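Local coordinates for protein putative aldehyde dehydrogenase (Burkholderia cenocepacia, PDB 4YWE) that probably oxidises aldehydes to carboxylic acids with NAD or NADP as acceptor, as a tetrameric member of the aldehyde dehydrogenase family, at residues L409-P414 with R435-Q440. Residues are numbered along the deposited sequence; the frame is centred on the assembly and turned at random.
Sequences LANGTP and RLRAGQ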
loop_
_atom_site.group_PDB
_atom_site.type_symbol
_atom_site.label_atom_id
_atom_site.label_comp_id
_atom_site.label_asym_id
_atom_site.label_seq_id
_atom_site.Cartn_x
_atom_site.Cartn_y
_atom_site.Cartn_z
ATOM N N LEU A 409 -17.719 30.561 -0.387
ATOM C CA LEU A 409 -16.964 31.413 -1.297
ATOM C C LEU A 409 -15.861 30.626 -2.005
ATOM O O LEU A 409 -15.678 30.755 -3.216
ATOM C CB LEU A 409 -16.359 32.601 -0.545
ATOM C CG LEU A 409 -17.336 33.660 -0.030
ATOM C CD1 LEU A 409 -16.605 34.717 0.783
ATOM C CD2 LEU A 409 -18.088 34.292 -1.187
ATOM N N ALA A 410 -15.138 29.809 -1.244
ATOM C CA ALA A 410 -14.016 29.042 -1.780
ATOM C C ALA A 410 -14.456 28.038 -2.844
ATOM O O ALA A 410 -13.818 27.913 -3.888
ATOM C CB ALA A 410 -13.286 28.327 -0.656
ATOM N N ASN A 411 -15.545 27.323 -2.578
ATOM C CA ASN A 411 -16.055 26.333 -3.519
ATOM C C ASN A 411 -17.033 26.949 -4.517
ATOM O O ASN A 411 -17.656 26.236 -5.304
ATOM C CB ASN A 411 -16.739 25.183 -2.773
ATOM C CG ASN A 411 -15.809 24.474 -1.809
ATOM O OD1 ASN A 411 -14.587 24.549 -1.938
ATOM N ND2 ASN A 411 -16.384 23.774 -0.839
ATOM N N GLY A 412 -17.156 28.272 -4.486
ATOM C CA GLY A 412 -18.160 28.969 -5.271
ATOM C C GLY A 412 -17.855 29.187 -6.742
ATOM O O GLY A 412 -18.698 29.695 -7.481
ATOM N N THR A 413 -16.654 28.814 -7.173
ATOM C CA THR A 413 -16.271 28.960 -8.574
ATOM C C THR A 413 -16.292 27.589 -9.251
ATOM O O THR A 413 -16.357 26.568 -8.569
ATOM C CB THR A 413 -14.869 29.609 -8.715
ATOM O OG1 THR A 413 -13.849 28.622 -8.511
ATOM C CG2 THR A 413 -14.700 30.744 -7.717
ATOM N N PRO A 414 -16.262 27.555 -10.596
ATOM C CA PRO A 414 -16.207 26.251 -11.269
ATOM C C PRO A 414 -14.900 25.502 -11.020
ATOM O O PRO A 414 -14.834 24.290 -11.225
ATOM C CB PRO A 414 -16.339 26.614 -12.754
ATOM C CG PRO A 414 -16.992 27.952 -12.768
ATOM C CD PRO A 414 -16.479 28.656 -11.553
ATOM N N ARG A 435 -13.611 20.127 4.029
ATOM C CA ARG A 435 -14.746 20.741 3.342
ATOM C C ARG A 435 -14.366 21.327 1.984
ATOM O O ARG A 435 -15.163 21.303 1.048
ATOM C CB ARG A 435 -15.367 21.838 4.212
ATOM C CG ARG A 435 -16.039 21.337 5.480
ATOM C CD ARG A 435 -16.749 22.470 6.207
ATOM N NE ARG A 435 -17.864 23.008 5.430
ATOM C CZ ARG A 435 -18.603 24.050 5.803
ATOM N NH1 ARG A 435 -18.347 24.673 6.945
ATOM N NH2 ARG A 435 -19.597 24.471 5.034
ATOM N N LEU A 436 -13.154 21.861 1.885
ATOM C CA LEU A 436 -12.714 22.528 0.664
ATOM C C LEU A 436 -12.600 21.553 -0.504
ATOM O O LEU A 436 -12.169 20.412 -0.337
ATOM C CB LEU A 436 -11.374 23.231 0.891
ATOM C CG LEU A 436 -11.379 24.394 1.886
ATOM C CD1 LEU A 436 -9.988 24.990 2.025
ATOM C CD2 LEU A 436 -12.379 25.459 1.468
ATOM N N ARG A 437 -12.998 22.011 -1.687
ATOM C CA ARG A 437 -12.879 21.208 -2.897
ATOM C C ARG A 437 -11.600 21.567 -3.642
ATOM O O ARG A 437 -11.550 22.566 -4.362
ATOM C CB ARG A 437 -14.095 21.407 -3.804
ATOM C CG ARG A 437 -15.406 20.941 -3.198
ATOM C CD ARG A 437 -16.575 21.279 -4.107
ATOM N NE ARG A 437 -17.856 20.893 -3.526
ATOM C CZ ARG A 437 -19.034 21.138 -4.090
ATOM N NH1 ARG A 437 -19.093 21.771 -5.253
ATOM N NH2 ARG A 437 -20.152 20.749 -3.492
ATOM N N ALA A 438 -10.568 20.751 -3.460
ATOM C CA ALA A 438 -9.275 20.993 -4.088
ATOM C C ALA A 438 -8.421 19.734 -4.060
ATOM O O ALA A 438 -8.591 18.880 -3.191
ATOM C CB ALA A 438 -8.549 22.140 -3.393
ATOM N N GLY A 439 -7.506 19.622 -5.017
ATOM C CA GLY A 439 -6.553 18.530 -5.020
ATOM C C GLY A 439 -5.537 18.685 -3.906
ATOM O O GLY A 439 -5.044 17.698 -3.357
ATOM N N GLN A 440 -5.226 19.935 -3.572
ATOM C CA GLN A 440 -4.272 20.235 -2.509
ATOM C C GLN A 440 -4.809 21.287 -1.546
ATOM O O GLN A 440 -5.426 22.269 -1.960
ATOM C CB GLN A 440 -2.942 20.715 -3.095
ATOM C CG GLN A 440 -2.146 19.643 -3.814
ATOM C CD GLN A 440 -0.855 20.176 -4.398
ATOM O OE1 GLN A 440 -0.697 21.382 -4.585
ATOM N NE2 GLN A 440 0.080 19.280 -4.686
#
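The side-chain amide of Asn411 reaches across to the backbone of Arg435 and Arg437 and carries both hydrogen bonds between 409-414 and 435-440. Asn411 OD1 accepts a hydrogen bond from Arg437 N at 3.0 Å, nearly straight at the hydrogen. The donor nevertheless stands above the carbonyl plane, 39° out of it. On the other branch, Asn411 ND2 gives a weak bond to Arg435 O at 3.3 Å. The two bonds, one of them weak, together probably set which way round the amide sits, and they bridge the backbone on either side of Leu436. Asn411 is the first residue to leave helical geometry after helix 403-410, and with CG beside its own backbone N (chi1 -59°) this torsion lays the amide against the loop that follows helix 426-435.

Arg437 adds its aliphatic part to this grip. Its chain, extended from CG to NE, crosses the asparagine at about a right angle, with Arg437 CG 3.8 Å from both CG and ND2 of Asn411. The guanidinium and amide planes are nearly parallel, 8° apart, but the groups are offset and not stacked; the CB to CD methylenes do the touching.

The contact joins the C-terminal end of helix 403-410 to the loop that leads from helix 426-435 into strand 440-443. Strands 418-422 and 440-443 are parallel neighbours in a mixed sheet, linked by a beta-alpha-beta crossover through helix 426-435.

Deeper in, Ala410 CB packs on Leu436 CD2 at 3.7 Å, and Leu436 also rests on Ala419 and Ile421 of strand 418-422. Arg435 turns its own charge to Asp404 in a salt bridge, near the start of helix 403-410. Leu436 O accepts a hydrogen bond from Lys480 of a second subunit, whose strand continues the sheet beside Gln440.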